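Local coordinates for tRNA (guanine(26)-N(2))-dimethyltransferase (Pyrococcus horikoshii, PDB 2DUL), which probably methylates guanine 26 of tRNAs twice on its N2 atom, taking both methyl groups from S-adenosyl-L-methionine, at residues A[201-204]-A[205-209]; A[323-326]-A[327-331]. One frame throughout, in Å; residues are numbered along the deposited sequence.

Contact 1 (A[201-204]-A[205-209]); sequences VGVI and ARYAA
Val201 and Ala205, Gly202 and Arg206, Val203 and Tyr207, Ile204 and Ala208 are joined by four consecutive i to i+4 backbone hydrogen bonds, so 201-208 follows alpha-helical geometry within helix 192-209. The bond from Ala205 N to Val201 O measures 3.0 Å; the straightest is Tyr207 N to Val203 O, with 166° at the hydrogen. Gly202 O is approached twice from its own helix: besides Arg206 N, it takes a weak bond from Arg206 NE at 3.4 Å. That second approach depends on the arginine's shape, since CG stands beside the backbone N and the chain then bends at chi3 (-71°), bringing the guanidinium back over the preceding turn with its edge near Gly202 O. The NH2 end reaches Val203, 3.9 Å from CB, while NH1 and NH2 are bonded to Leu183 O and Tyr182 O at the C-terminal end of helix 175-182. Tyr207 runs alongside Val203 in the same direction: Val203 CG2, anti to the backbone N, meets CE1 of the ring at 3.8 Å, and Val203 O lies at the ring edge, 3.4 Å from CD1. Both side chains also touch Met144 of helix 144-153, whereas Val201 and Ala205 face strand 213-223. With a leucine in place of Arg206, the Tyr182 and Leu183 carbonyls would probably lose these donors and the link between the two helices. The guanidinium thus serves three main-chain oxygens, two by hydrogen bonds and Gly202 O by a weak one.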
ATOM      1  N   VAL A 201      -4.750   6.349   1.436  1.00 16.20           N
ATOM      2  CA  VAL A 201      -3.674   7.318   1.631  1.00 15.91           C
ATOM      3  C   VAL A 201      -4.220   8.522   2.386  1.00 16.46           C
ATOM      4  O   VAL A 201      -3.582   9.034   3.307  1.00 16.40           O
ATOM      5  CB  VAL A 201      -3.089   7.791   0.284  1.00 15.27           C
ATOM      6  CG1 VAL A 201      -2.040   8.879   0.523  1.00 15.49           C
ATOM      7  CG2 VAL A 201      -2.467   6.598  -0.458  1.00 17.90           C
ATOM      8  N   GLY A 202      -5.412   8.956   1.989  1.00 15.24           N
ATOM      9  CA  GLY A 202      -6.043  10.098   2.620  1.00 16.11           C
ATOM     10  C   GLY A 202      -6.317   9.950   4.108  1.00 15.88           C
ATOM     11  O   GLY A 202      -6.182  10.918   4.858  1.00 14.75           O
ATOM     12  N   VAL A 203      -6.698   8.756   4.550  1.00 13.88           N
ATOM     13  CA  VAL A 203      -6.983   8.561   5.970  1.00 14.19           C
ATOM     14  C   VAL A 203      -5.688   8.560   6.790  1.00 15.40           C
ATOM     15  O   VAL A 203      -5.660   9.034   7.928  1.00 13.54           O
ATOM     16  CB  VAL A 203      -7.782   7.247   6.221  1.00 14.95           C
ATOM     17  CG1 VAL A 203      -6.874   6.035   6.097  1.00 14.77           C
ATOM     18  CG2 VAL A 203      -8.454   7.308   7.603  1.00 15.80           C
ATOM     19  N   ILE A 204      -4.614   8.042   6.202  1.00 14.34           N
ATOM     20  CA  ILE A 204      -3.322   8.029   6.877  1.00 14.50           C
ATOM     21  C   ILE A 204      -2.883   9.486   7.062  1.00 14.97           C
ATOM     22  O   ILE A 204      -2.427   9.876   8.139  1.00 13.49           O
ATOM     23  CB  ILE A 204      -2.245   7.291   6.043  1.00 15.58           C
ATOM     24  CG1 ILE A 204      -2.608   5.811   5.910  1.00 16.16           C
ATOM     25  CG2 ILE A 204      -0.877   7.425   6.718  1.00 15.43           C
ATOM     26  CD1 ILE A 204      -1.705   5.046   4.960  1.00 17.24           C
ATOM     27  N   ALA A 205      -3.042  10.281   6.008  1.00 14.43           N
ATOM     28  CA  ALA A 205      -2.674  11.694   6.051  1.00 15.34           C
ATOM     29  C   ALA A 205      -3.480  12.444   7.110  1.00 15.22           C
ATOM     30  O   ALA A 205      -2.939  13.259   7.854  1.00 15.10           O
ATOM     31  CB  ALA A 205      -2.892  12.336   4.678  1.00 15.93           C
ATOM     32  N   ARG A 206      -4.779  12.174   7.170  1.00 13.94           N
ATOM     33  CA  ARG A 206      -5.640  12.847   8.138  1.00 15.20           C
ATOM     34  C   ARG A 206      -5.310  12.467   9.576  1.00 14.92           C
ATOM     35  O   ARG A 206      -5.240  13.345  10.431  1.00 14.80           O
ATOM     36  CB  ARG A 206      -7.120  12.576   7.828  1.00 14.09           C
ATOM     37  CG  ARG A 206      -7.636  13.378   6.623  1.00 15.42           C
ATOM     38  CD  ARG A 206      -9.111  13.121   6.351  1.00 17.13           C
ATOM     39  NE  ARG A 206      -9.314  11.779   5.818  1.00 16.37           N
ATOM     40  CZ  ARG A 206     -10.453  11.099   5.911  1.00 18.56           C
ATOM     41  NH1 ARG A 206     -11.499  11.634   6.521  1.00 14.69           N
ATOM     42  NH2 ARG A 206     -10.537   9.880   5.395  1.00 13.70           N
ATOM     43  N   TYR A 207      -5.085  11.181   9.850  1.00 14.05           N
ATOM     44  CA  TYR A 207      -4.743  10.761  11.215  1.00 15.45           C
ATOM     45  C   TYR A 207      -3.374  11.283  11.650  1.00 15.01           C
ATOM     46  O   TYR A 207      -3.142  11.535  12.839  1.00 13.98           O
ATOM     47  CB  TYR A 207      -4.731   9.234  11.343  1.00 15.05           C
ATOM     48  CG  TYR A 207      -6.058   8.616  11.739  1.00 16.90           C
ATOM     49  CD1 TYR A 207      -7.168   8.705  10.904  1.00 17.91           C
ATOM     50  CD2 TYR A 207      -6.202   7.955  12.963  1.00 19.65           C
ATOM     51  CE1 TYR A 207      -8.400   8.154  11.272  1.00 18.97           C
ATOM     52  CE2 TYR A 207      -7.426   7.402  13.344  1.00 19.81           C
ATOM     53  CZ  TYR A 207      -8.517   7.505  12.497  1.00 19.88           C
ATOM     54  OH  TYR A 207      -9.730   6.976  12.868  1.00 20.24           O
ATOM     55  N   ALA A 208      -2.468  11.440  10.690  1.00 15.03           N
ATOM     56  CA  ALA A 208      -1.111  11.893  10.994  1.00 14.91           C
ATOM     57  C   ALA A 208      -0.997  13.367  11.365  1.00 16.34           C
ATOM     58  O   ALA A 208      -0.134  13.746  12.165  1.00 16.34           O
ATOM     59  CB  ALA A 208      -0.189  11.598   9.807  1.00 16.50           C
ATOM     60  N   ALA A 209      -1.860  14.192  10.784  1.00 17.07           N
ATOM     61  CA  ALA A 209      -1.823  15.637  11.009  1.00 17.64           C
ATOM     62  C   ALA A 209      -1.800  16.100  12.459  1.00 18.06           C
ATOM     63  O   ALA A 209      -1.079  17.042  12.790  1.00 18.29           O
ATOM     64  CB  ALA A 209      -2.987  16.325  10.252  1.00 13.73           C
TER

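Contact 2 (A[323-326]-A[327-331]); sequences DTHA and IGRRL
The imidazole of His325 and the guanidinium of Arg329 are turned almost parallel, their planes 8° apart, yet they do not stack: Arg329 CD lies oblique to the imidazole and His325 CE1 oblique to the guanidinium. The two side chains run alongside in one direction, one helical turn apart. With His325 CG anti to the backbone N (chi1 -175°), the ring lies along the helix beside the arginine chain, which folds at chi3, and His325 CE1 comes to 3.3 Å from Arg329 CD. Their nitrogens stay apart, His325 ND1 being 5.1 Å from Arg329 NE. Round the helix, Arg330 CG lies 3.2 Å from Ala326 O, and its extended chain carries the guanidinium to a salt bridge with Glu190 and a bond to Asp254 O. Asp323 is the N-cap: its OD1 accepts from Ala326 N at 2.9 Å and 176°, on the anti side though out of the carboxylate plane, and its backbone O receives Ile327 N, also at 2.9 Å. Gly328 N bonds to Thr324 O. Ile327 touches Ile372 of helix 368-375. The capping carboxylate, with OD2 bonded to Ser358 OG, places its negative charge beside the partly positive N-terminal end of the helix, an interaction that is probably favourable.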
ATOM      1  N   ASP A 323     -11.906   4.661 -18.248  1.00 21.85           N
ATOM      2  CA  ASP A 323     -12.040   3.245 -18.575  1.00 23.99           C
ATOM      3  C   ASP A 323     -12.792   3.143 -19.900  1.00 23.98           C
ATOM      4  O   ASP A 323     -13.987   3.411 -19.964  1.00 22.86           O
ATOM      5  CB  ASP A 323     -12.805   2.528 -17.464  1.00 24.99           C
ATOM      6  CG  ASP A 323     -12.782   1.018 -17.620  1.00 29.82           C
ATOM      7  OD1 ASP A 323     -13.421   0.503 -18.565  1.00 28.31           O
ATOM      8  OD2 ASP A 323     -12.111   0.352 -16.799  1.00 31.53           O
ATOM      9  N   THR A 324     -12.077   2.769 -20.957  1.00 26.07           N
ATOM     10  CA  THR A 324     -12.665   2.664 -22.289  1.00 28.46           C
ATOM     11  C   THR A 324     -13.909   1.782 -22.337  1.00 28.57           C
ATOM     12  O   THR A 324     -14.884   2.105 -23.015  1.00 28.99           O
ATOM     13  CB  THR A 324     -11.639   2.121 -23.306  1.00 29.19           C
ATOM     14  OG1 THR A 324     -10.449   2.921 -23.260  1.00 31.52           O
ATOM     15  CG2 THR A 324     -12.213   2.182 -24.712  1.00 30.29           C
ATOM     16  N   HIS A 325     -13.877   0.669 -21.619  1.00 30.15           N
ATOM     17  CA  HIS A 325     -15.014  -0.240 -21.608  1.00 31.30           C
ATOM     18  C   HIS A 325     -16.228   0.372 -20.906  1.00 29.28           C
ATOM     19  O   HIS A 325     -17.306   0.476 -21.493  1.00 28.01           O
ATOM     20  CB  HIS A 325     -14.624  -1.557 -20.935  1.00 35.54           C
ATOM     21  CG  HIS A 325     -15.700  -2.594 -20.982  1.00 41.94           C
ATOM     22  ND1 HIS A 325     -16.794  -2.572 -20.144  1.00 45.09           N
ATOM     23  CD2 HIS A 325     -15.874  -3.659 -21.800  1.00 44.67           C
ATOM     24  CE1 HIS A 325     -17.595  -3.580 -20.443  1.00 45.24           C
ATOM     25  NE2 HIS A 325     -17.060  -4.254 -21.445  1.00 45.40           N
ATOM     26  N   ALA A 326     -16.048   0.789 -19.658  1.00 27.81           N
ATOM     27  CA  ALA A 326     -17.141   1.379 -18.888  1.00 26.73           C
ATOM     28  C   ALA A 326     -17.736   2.617 -19.560  1.00 25.99           C
ATOM     29  O   ALA A 326     -18.954   2.784 -19.593  1.00 24.79           O
ATOM     30  CB  ALA A 326     -16.662   1.725 -17.478  1.00 25.99           C
ATOM     31  N   ILE A 327     -16.880   3.488 -20.089  1.00 24.98           N
ATOM     32  CA  ILE A 327     -17.360   4.696 -20.745  1.00 24.88           C
ATOM     33  C   ILE A 327     -18.171   4.330 -21.981  1.00 25.10           C
ATOM     34  O   ILE A 327     -19.173   4.975 -22.290  1.00 24.86           O
ATOM     35  CB  ILE A 327     -16.193   5.632 -21.134  1.00 26.00           C
ATOM     36  CG1 ILE A 327     -15.546   6.193 -19.862  1.00 27.74           C
ATOM     37  CG2 ILE A 327     -16.701   6.768 -22.015  1.00 26.27           C
ATOM     38  CD1 ILE A 327     -14.385   7.149 -20.106  1.00 27.36           C
ATOM     39  N   GLY A 328     -17.739   3.289 -22.683  1.00 25.80           N
ATOM     40  CA  GLY A 328     -18.473   2.845 -23.853  1.00 26.83           C
ATOM     41  C   GLY A 328     -19.886   2.440 -23.454  1.00 27.88           C
ATOM     42  O   GLY A 328     -20.853   2.776 -24.143  1.00 27.10           O
ATOM     43  N   ARG A 329     -20.015   1.726 -22.339  1.00 26.88           N
ATOM     44  CA  ARG A 329     -21.333   1.292 -21.874  1.00 29.41           C
ATOM     45  C   ARG A 329     -22.185   2.457 -21.371  1.00 28.74           C
ATOM     46  O   ARG A 329     -23.395   2.494 -21.607  1.00 28.18           O
ATOM     47  CB  ARG A 329     -21.199   0.245 -20.762  1.00 31.62           C
ATOM     48  CG  ARG A 329     -20.513  -1.038 -21.195  1.00 34.58           C
ATOM     49  CD  ARG A 329     -20.520  -2.094 -20.094  1.00 39.95           C
ATOM     50  NE  ARG A 329     -21.859  -2.611 -19.815  1.00 44.22           N
ATOM     51  CZ  ARG A 329     -22.708  -2.070 -18.948  1.00 46.74           C
ATOM     52  NH1 ARG A 329     -22.360  -0.991 -18.262  1.00 49.36           N
ATOM     53  NH2 ARG A 329     -23.910  -2.606 -18.770  1.00 46.77           N
ATOM     54  N   ARG A 330     -21.559   3.406 -20.680  1.00 26.71           N
ATOM     55  CA  ARG A 330     -22.283   4.560 -20.152  1.00 25.99           C
ATOM     56  C   ARG A 330     -22.808   5.459 -21.267  1.00 26.22           C
ATOM     57  O   ARG A 330     -23.971   5.865 -21.250  1.00 26.55           O
ATOM     58  CB  ARG A 330     -21.384   5.375 -19.210  1.00 25.95           C
ATOM     59  CG  ARG A 330     -21.003   4.649 -17.921  1.00 27.80           C
ATOM     60  CD  ARG A 330     -20.166   5.532 -16.994  1.00 28.29           C
ATOM     61  NE  ARG A 330     -19.710   4.802 -15.809  1.00 27.76           N
ATOM     62  CZ  ARG A 330     -20.487   4.449 -14.786  1.00 29.66           C
ATOM     63  NH1 ARG A 330     -21.778   4.762 -14.779  1.00 28.91           N
ATOM     64  NH2 ARG A 330     -19.974   3.763 -13.772  1.00 28.74           N
ATOM     65  N   LEU A 331     -21.952   5.766 -22.237  1.00 26.57           N
ATOM     66  CA  LEU A 331     -22.337   6.625 -23.354  1.00 27.59           C
ATOM     67  C   LEU A 331     -23.106   5.869 -24.438  1.00 27.60           C
ATOM     68  O   LEU A 331     -23.770   6.481 -25.277  1.00 26.12           O
ATOM     69  CB  LEU A 331     -21.092   7.272 -23.977  1.00 25.50           C
ATOM     70  CG  LEU A 331     -20.329   8.278 -23.109  1.00 27.96           C
ATOM     71  CD1 LEU A 331     -19.067   8.724 -23.834  1.00 27.96           C
ATOM     72  CD2 LEU A 331     -21.222   9.474 -22.798  1.00 25.99           C
TER

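Followed from the N terminus, the chain reaches contact 1 in helix 192-209 and contact 2 much later in helix 324-331. Both are local, each within a single helix, so neither closes a loop; they stand in series and neither nest nor cross. Their centres are about 32 Å apart, with nearest atoms about 20 Å apart and no touch. The centre of contact 1 lies about 14 Å from the chain's centre, between helix 144-153 and strand 213-223, an outermost strand of the mixed sheet in the methyltransferase fold. The centre of contact 2, about 28 Å from the chain's centre, belongs to a helix that follows strand 322-323, precedes helix 338-347 and packs on helix 368-375.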